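Local coordinates for protein putative bacteriocin (Brevibacillus laterosporus, PDB 4OZK) that probably kills or inhibits a broad range of bacteria as a leaderless class IId bacteriocin, a heat-stable, disulfide-stapled peptide with a defensin-like module, at residues Val29-Met34 / Val39-Glu44. Residues are numbered along the deposited sequence; the frame is centred on the assembly and turned at random.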
ATOM      1  N   VAL A  29      -0.134  -0.314  -0.653  1.00 18.67           N
ATOM      2  CA  VAL A  29      -1.400   0.340  -0.312  1.00 13.51           C
ATOM      3  C   VAL A  29      -1.459   0.662   1.178  1.00 10.66           C
ATOM      4  O   VAL A  29      -1.279  -0.216   2.036  1.00 14.81           O
ATOM      5  CB  VAL A  29      -2.615  -0.508  -0.706  1.00 14.25           C
ATOM      6  CG1 VAL A  29      -3.889   0.222  -0.327  1.00 16.49           C
ATOM      7  CG2 VAL A  29      -2.594  -0.789  -2.195  1.00 12.25           C
ATOM      8  N   TYR A  30      -1.700   1.932   1.481  1.00 11.74           N
ATOM      9  CA  TYR A  30      -1.700   2.402   2.858  1.00 11.36           C
ATOM     10  C   TYR A  30      -3.082   2.917   3.235  1.00 15.82           C
ATOM     11  O   TYR A  30      -3.680   3.702   2.497  1.00 22.09           O
ATOM     12  CB  TYR A  30      -0.677   3.532   3.018  1.00 17.13           C
ATOM     13  CG  TYR A  30       0.752   3.070   3.204  1.00 19.38           C
ATOM     14  CD1 TYR A  30       1.274   2.874   4.482  1.00 18.67           C
ATOM     15  CD2 TYR A  30       1.582   2.838   2.108  1.00 14.38           C
ATOM     16  CE1 TYR A  30       2.581   2.459   4.668  1.00 19.14           C
ATOM     17  CE2 TYR A  30       2.897   2.415   2.283  1.00 19.10           C
ATOM     18  CZ  TYR A  30       3.384   2.228   3.565  1.00 23.14           C
ATOM     19  OH  TYR A  30       4.683   1.815   3.756  1.00 30.45           O
ATOM     20  N   ALA A  31      -3.607   2.482   4.374  1.00 14.88           N
ATOM     21  CA  ALA A  31      -4.812   3.129   4.883  1.00 18.77           C
ATOM     22  C   ALA A  31      -4.378   4.302   5.750  1.00 20.13           C
ATOM     23  O   ALA A  31      -3.335   4.242   6.412  1.00 18.39           O
ATOM     24  CB  ALA A  31      -5.682   2.152   5.675  1.00 22.63           C
ATOM     25  N   ILE A  32      -5.150   5.385   5.721  1.00 20.25           N
ATOM     26  CA  ILE A  32      -4.921   6.499   6.636  1.00 19.00           C
ATOM     27  C   ILE A  32      -5.826   6.296   7.855  1.00 15.76           C
ATOM     28  O   ILE A  32      -7.029   6.037   7.705  1.00 17.42           O
ATOM     29  CB  ILE A  32      -5.193   7.861   5.949  1.00 17.49           C
ATOM     30  CG1 ILE A  32      -4.332   7.999   4.677  1.00 17.02           C
ATOM     31  CG2 ILE A  32      -4.950   9.032   6.929  1.00 18.58           C
ATOM     32  CD1 ILE A  32      -4.652   9.247   3.820  1.00 17.84           C
ATOM     33  N   CYS A  33      -5.254   6.377   9.054  1.00 18.71           N
ATOM     34  CA  CYS A  33      -6.035   6.165  10.281  1.00 18.60           C
ATOM     35  C   CYS A  33      -6.623   7.473  10.799  1.00 16.46           C
ATOM     36  O   CYS A  33      -6.078   8.554  10.525  1.00 16.24           O
ATOM     37  CB  CYS A  33      -5.182   5.514  11.374  1.00 16.08           C
ATOM     38  SG  CYS A  33      -4.570   3.862  10.963  1.00 20.41           S
ATOM     39  N   MET A  34      -7.737   7.377  11.530  1.00 21.15           N
ATOM     40  CA  MET A  34      -8.368   8.554  12.134  1.00 26.38           C
ATOM     41  C   MET A  34      -7.380   9.343  12.969  1.00 29.51           C
ATOM     42  O   MET A  34      -7.442  10.576  13.023  1.00 35.35           O
ATOM     43  CB  MET A  34      -9.521   8.151  13.052  1.00 29.77           C
ATOM     44  CG  MET A  34     -10.837   7.901  12.372  1.00 27.87           C
ATOM     45  SD  MET A  34     -12.172   8.383  13.490  1.00 40.08           S
ATOM     46  CE  MET A  34     -11.533   7.769  15.039  1.00 31.15           C
ATOM     47  N   VAL A  39      -1.109   2.944   7.778  1.00 18.43           N
ATOM     48  CA  VAL A  39      -0.784   1.542   7.990  1.00 17.25           C
ATOM     49  C   VAL A  39      -0.642   0.878   6.629  1.00 15.82           C
ATOM     50  O   VAL A  39      -1.443   1.119   5.719  1.00 18.33           O
ATOM     51  CB  VAL A  39      -1.824   0.824   8.900  1.00 12.45           C
ATOM     52  CG1 VAL A  39      -1.762   1.386  10.318  1.00 16.76           C
ATOM     53  CG2 VAL A  39      -3.224   0.995   8.357  1.00 12.49           C
ATOM     54  N   TYR A  40       0.405   0.070   6.490  1.00 18.24           N
ATOM     55  CA  TYR A  40       0.702  -0.648   5.255  1.00 13.85           C
ATOM     56  C   TYR A  40      -0.242  -1.848   5.215  1.00 14.84           C
ATOM     57  O   TYR A  40      -0.174  -2.711   6.091  1.00 23.43           O
ATOM     58  CB  TYR A  40       2.188  -1.037   5.293  1.00 14.23           C
ATOM     59  CG  TYR A  40       2.745  -1.857   4.139  1.00 12.27           C
ATOM     60  CD1 TYR A  40       2.013  -2.099   2.981  1.00 13.66           C
ATOM     61  CD2 TYR A  40       4.017  -2.408   4.236  1.00 11.99           C
ATOM     62  CE1 TYR A  40       2.539  -2.878   1.944  1.00 11.75           C
ATOM     63  CE2 TYR A  40       4.552  -3.179   3.223  1.00 15.77           C
ATOM     64  CZ  TYR A  40       3.810  -3.416   2.084  1.00 15.07           C
ATOM     65  OH  TYR A  40       4.356  -4.185   1.083  1.00 15.09           O
ATOM     66  N   CYS A  41      -1.148  -1.881   4.227  1.00 17.25           N
ATOM     67  CA  CYS A  41      -2.214  -2.907   4.179  1.00 16.98           C
ATOM     68  C   CYS A  41      -1.954  -4.074   3.243  1.00 16.49           C
ATOM     69  O   CYS A  41      -2.198  -5.232   3.597  1.00 23.75           O
ATOM     70  CB  CYS A  41      -3.562  -2.298   3.775  1.00 15.99           C
ATOM     71  SG  CYS A  41      -4.182  -1.074   4.896  1.00 28.51           S
ATOM     72  N   ARG A  42      -1.514  -3.758   2.027  1.00 14.36           N
ATOM     73  CA  ARG A  42      -1.163  -4.791   1.065  1.00 19.60           C
ATOM     74  C   ARG A  42      -0.131  -4.303   0.064  1.00 17.12           C
ATOM     75  O   ARG A  42       0.151  -3.100  -0.052  1.00 17.75           O
ATOM     76  CB  ARG A  42      -2.402  -5.301   0.316  1.00 22.79           C
ATOM     77  CG  ARG A  42      -2.966  -4.315  -0.703  1.00 27.08           C
ATOM     78  CD  ARG A  42      -4.021  -4.977  -1.575  1.00 37.89           C
ATOM     79  NE  ARG A  42      -5.214  -5.321  -0.801  1.00 59.64           N
ATOM     80  CZ  ARG A  42      -6.208  -6.084  -1.250  1.00 67.71           C
ATOM     81  NH1 ARG A  42      -6.155  -6.595  -2.472  1.00 67.84           N
ATOM     82  NH2 ARG A  42      -7.255  -6.341  -0.472  1.00 68.24           N
ATOM     83  N   THR A  43       0.438  -5.269  -0.648  1.00 17.47           N
ATOM     84  CA  THR A  43       1.280  -4.985  -1.792  1.00 21.03           C
ATOM     85  C   THR A  43       0.412  -5.245  -3.003  1.00 21.30           C
ATOM     86  O   THR A  43      -0.141  -6.339  -3.157  1.00 24.13           O
ATOM     87  CB  THR A  43       2.489  -5.931  -1.851  1.00 18.39           C
ATOM     88  OG1 THR A  43       3.213  -5.883  -0.606  1.00 30.56           O
ATOM     89  CG2 THR A  43       3.394  -5.538  -3.004  1.00 12.00           C
ATOM     90  N   GLU A  44       0.260  -4.234  -3.852  1.00 18.33           N
ATOM     91  CA  GLU A  44      -0.476  -4.417  -5.095  1.00 15.20           C
ATOM     92  C   GLU A  44       0.497  -4.682  -6.240  1.00 12.50           C
ATOM     93  O   GLU A  44       1.466  -3.941  -6.429  1.00 16.25           O
ATOM     94  CB  GLU A  44      -1.354  -3.195  -5.390  1.00 13.89           C
ATOM     95  CG  GLU A  44      -2.094  -3.279  -6.709  1.00 22.94           C
ATOM     96  CD  GLU A  44      -3.151  -2.199  -6.857  1.00 28.82           C
ATOM     97  OE1 GLU A  44      -3.974  -2.313  -7.803  1.00 33.38           O
ATOM     98  OE2 GLU A  44      -3.155  -1.247  -6.034  1.00 24.19           O
TER
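The Y30 ring lies with one face over the backbone of Y40: the CA of Y40 sits over that face, 4.0 Å from the Y30 ring centroid, a CH-pi contact. Beside it, Y30 CE1 touches Y40 CB at 3.6 Å. The two rings are near parallel, at 27°, but so slid apart, with centroids separated by 5.4 Å, that they barely overlap. At the Y40 ring edge, in its plane, lie the carbonyl oxygens of V29 and R42. Y40 CG stands anti to the backbone N (chi1 177°), which carries the ring along its own strand, where its OH and T43 OG1 share a hydrogen bond.

Four backbone hydrogen bonds pair the strands as an antiparallel hairpin. V39 and A31 exchange two; beyond the non-hydrogen-bonded pair Y30-Y40, V29 O accepts from C41 N at 2.8 Å and V29 N donates to R42 O. V29 therefore faces both C41 and R42, a classic beta bulge.

On the face that carries V29, A31, V39 and R42, V29 CB packs beside R42 CG. V29 CG2 also nears the E44 carboxylate, whose OE2 is salt-bridged to R27. From beside this face two sulfurs reach in: C41 SG meets A31 CB at 3.6 Å, and C33 SG meets V39 CG1 at 3.8 Å. They are disulfide-bonded to C2 and C4 respectively.

Chemically, four backbone hydrogen bonds set the register, while the two disulfides tie the N-terminal segment to the hairpin where A31 and V39 pack on the sulfurs, a cross-linked sheet consistent with the defensin-like, heat-stable character of laterosporulin.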